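Side-chain contact in protease (Helicobacter pylori, PDB 5EUF), which is a zinc-dependent peptidase of the M16 family that probably cleaves the cytoplasmic domain of a human junctional adhesion molecule, weakening the gastric epithelial barrier: residues 268-273 with 385-390. Numbering follows the deposited sequence.
Sequences ALDALS and TDYQQQ
Chi1 of Tyr387 (-172°) sets the ring beside its own carbonyl carbon, and the ring carries its hydroxyl across from helix 387-392 to helix 266-276, where Asp270 turns its CG anti to its own carbonyl carbon (chi1 -71°) and presents a carboxylate to the phenol. The result is a tyrosine–aspartate hydrogen bond between two helices of the C-terminal half of this M16 peptidase; helix 266-276 belongs to the inactive-domain homology region. Tyrosine suits its place because the long, rigid ring spans the separation between the helices and still carries a hydroxyl donor at its far end; the short aspartate holds its acceptor close to its own helix. OD2 lies at the ring's edge, near its plane, with the carboxylate turned 48° from the ring. The same Tyr387 OH lies 3.3 Å from Asp270 CB, one carbon nearer that helix. Val267 and Gln354 touch the tyrosine as well, while Gln304 touches the aspartate. A bound zinc ion lies about 4 Å from the Asp270 side chain, apart from the zinc site of His53 and Glu133. The bond itself, donated by the hydroxyl and 2.8 Å from Tyr387 OH to Asp270 OD2, uses the anti lone pair of OD2, the one directed away from OD1.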
loop_
_atom_site.group_PDB
_atom_site.type_symbol
_atom_site.label_atom_id
_atom_site.label_comp_id
_atom_site.label_asym_id
_atom_site.label_seq_id
_atom_site.Cartn_x
_atom_site.Cartn_y
_atom_site.Cartn_z
ATOM N N ALA B 268 -13.717 -7.439 26.240
ATOM C CA ALA B 268 -13.007 -8.668 26.579
ATOM C C ALA B 268 -11.565 -8.614 26.087
ATOM O O ALA B 268 -10.648 -9.059 26.777
ATOM C CB ALA B 268 -13.719 -9.871 25.996
ATOM N N LEU B 269 -11.376 -8.069 24.889
ATOM C CA LEU B 269 -10.045 -7.881 24.325
ATOM C C LEU B 269 -9.193 -6.995 25.229
ATOM O O LEU B 269 -8.028 -7.291 25.489
ATOM C CB LEU B 269 -10.140 -7.273 22.928
ATOM C CG LEU B 269 -10.635 -8.198 21.819
ATOM C CD1 LEU B 269 -11.046 -7.395 20.596
ATOM C CD2 LEU B 269 -9.552 -9.197 21.461
ATOM N N ASP B 270 -9.785 -5.906 25.705
ATOM C CA ASP B 270 -9.129 -5.046 26.681
ATOM C C ASP B 270 -8.748 -5.852 27.920
ATOM O O ASP B 270 -7.640 -5.719 28.442
ATOM C CB ASP B 270 -10.033 -3.868 27.060
ATOM C CG ASP B 270 -10.174 -2.855 25.938
ATOM O OD1 ASP B 270 -9.769 -3.164 24.798
ATOM O OD2 ASP B 270 -10.691 -1.749 26.192
ATOM N N ALA B 271 -9.665 -6.702 28.371
ATOM C CA ALA B 271 -9.421 -7.544 29.536
ATOM C C ALA B 271 -8.330 -8.578 29.262
ATOM O O ALA B 271 -7.543 -8.906 30.150
ATOM C CB ALA B 271 -10.705 -8.233 29.970
ATOM N N LEU B 272 -8.290 -9.091 28.035
ATOM C CA LEU B 272 -7.266 -10.061 27.654
ATOM C C LEU B 272 -5.874 -9.433 27.685
ATOM O O LEU B 272 -4.909 -10.069 28.108
ATOM C CB LEU B 272 -7.554 -10.636 26.265
ATOM C CG LEU B 272 -8.476 -11.857 26.206
ATOM C CD1 LEU B 272 -8.761 -12.268 24.768
ATOM C CD2 LEU B 272 -7.871 -13.015 26.981
ATOM N N SER B 273 -5.779 -8.183 27.241
ATOM C CA SER B 273 -4.508 -7.470 27.236
ATOM C C SER B 273 -4.050 -7.169 28.658
ATOM O O SER B 273 -2.860 -7.250 28.968
ATOM C CB SER B 273 -4.619 -6.175 26.432
ATOM O OG SER B 273 -3.375 -5.500 26.384
ATOM N N THR B 385 -20.286 4.612 28.583
ATOM C CA THR B 385 -21.020 4.533 29.840
ATOM C C THR B 385 -21.255 3.081 30.245
ATOM O O THR B 385 -21.210 2.743 31.426
ATOM C CB THR B 385 -22.376 5.265 29.756
ATOM O OG1 THR B 385 -23.191 4.660 28.745
ATOM C CG2 THR B 385 -22.174 6.736 29.422
ATOM N N ASP B 386 -21.494 2.223 29.257
ATOM C CA ASP B 386 -21.794 0.817 29.517
ATOM C C ASP B 386 -20.542 -0.028 29.723
ATOM O O ASP B 386 -20.640 -1.234 29.942
ATOM C CB ASP B 386 -22.617 0.221 28.371
ATOM C CG ASP B 386 -24.017 0.794 28.295
ATOM O OD1 ASP B 386 -24.512 1.307 29.322
ATOM O OD2 ASP B 386 -24.628 0.723 27.206
ATOM N N TYR B 387 -19.373 0.601 29.653
ATOM C CA TYR B 387 -18.105 -0.128 29.680
ATOM C C TYR B 387 -17.876 -0.863 31.000
ATOM O O TYR B 387 -17.698 -2.082 31.014
ATOM C CB TYR B 387 -16.942 0.830 29.408
ATOM C CG TYR B 387 -15.601 0.154 29.228
ATOM C CD1 TYR B 387 -14.741 -0.029 30.303
ATOM C CD2 TYR B 387 -15.188 -0.292 27.978
ATOM C CE1 TYR B 387 -13.511 -0.643 30.140
ATOM C CE2 TYR B 387 -13.960 -0.908 27.805
ATOM C CZ TYR B 387 -13.125 -1.079 28.890
ATOM O OH TYR B 387 -11.900 -1.691 28.724
ATOM N N GLN B 388 -17.889 -0.113 32.099
ATOM C CA GLN B 388 -17.597 -0.658 33.423
ATOM C C GLN B 388 -18.445 -1.873 33.776
ATOM O O GLN B 388 -17.926 -2.876 34.266
ATOM C CB GLN B 388 -17.785 0.420 34.488
ATOM C CG GLN B 388 -16.638 1.402 34.564
ATOM C CD GLN B 388 -15.314 0.711 34.809
ATOM O OE1 GLN B 388 -14.393 0.809 34.000
ATOM N NE2 GLN B 388 -15.213 0.003 35.929
ATOM N N GLN B 389 -19.746 -1.785 33.524
ATOM C CA GLN B 389 -20.643 -2.888 33.845
ATOM C C GLN B 389 -20.339 -4.104 32.976
ATOM O O GLN B 389 -20.395 -5.240 33.445
ATOM C CB GLN B 389 -22.105 -2.467 33.675
ATOM C CG GLN B 389 -23.101 -3.482 34.218
ATOM C CD GLN B 389 -22.910 -3.753 35.703
ATOM O OE1 GLN B 389 -22.556 -2.856 36.470
ATOM N NE2 GLN B 389 -23.138 -4.998 36.114
ATOM N N GLN B 390 -20.007 -3.863 31.712
ATOM C CA GLN B 390 -19.694 -4.949 30.794
ATOM C C GLN B 390 -18.399 -5.639 31.200
ATOM O O GLN B 390 -18.257 -6.856 31.058
ATOM C CB GLN B 390 -19.592 -4.431 29.357
ATOM C CG GLN B 390 -20.935 -4.149 28.701
ATOM C CD GLN B 390 -20.811 -3.816 27.225
ATOM O OE1 GLN B 390 -19.826 -4.171 26.574
ATOM N NE2 GLN B 390 -21.815 -3.132 26.688
#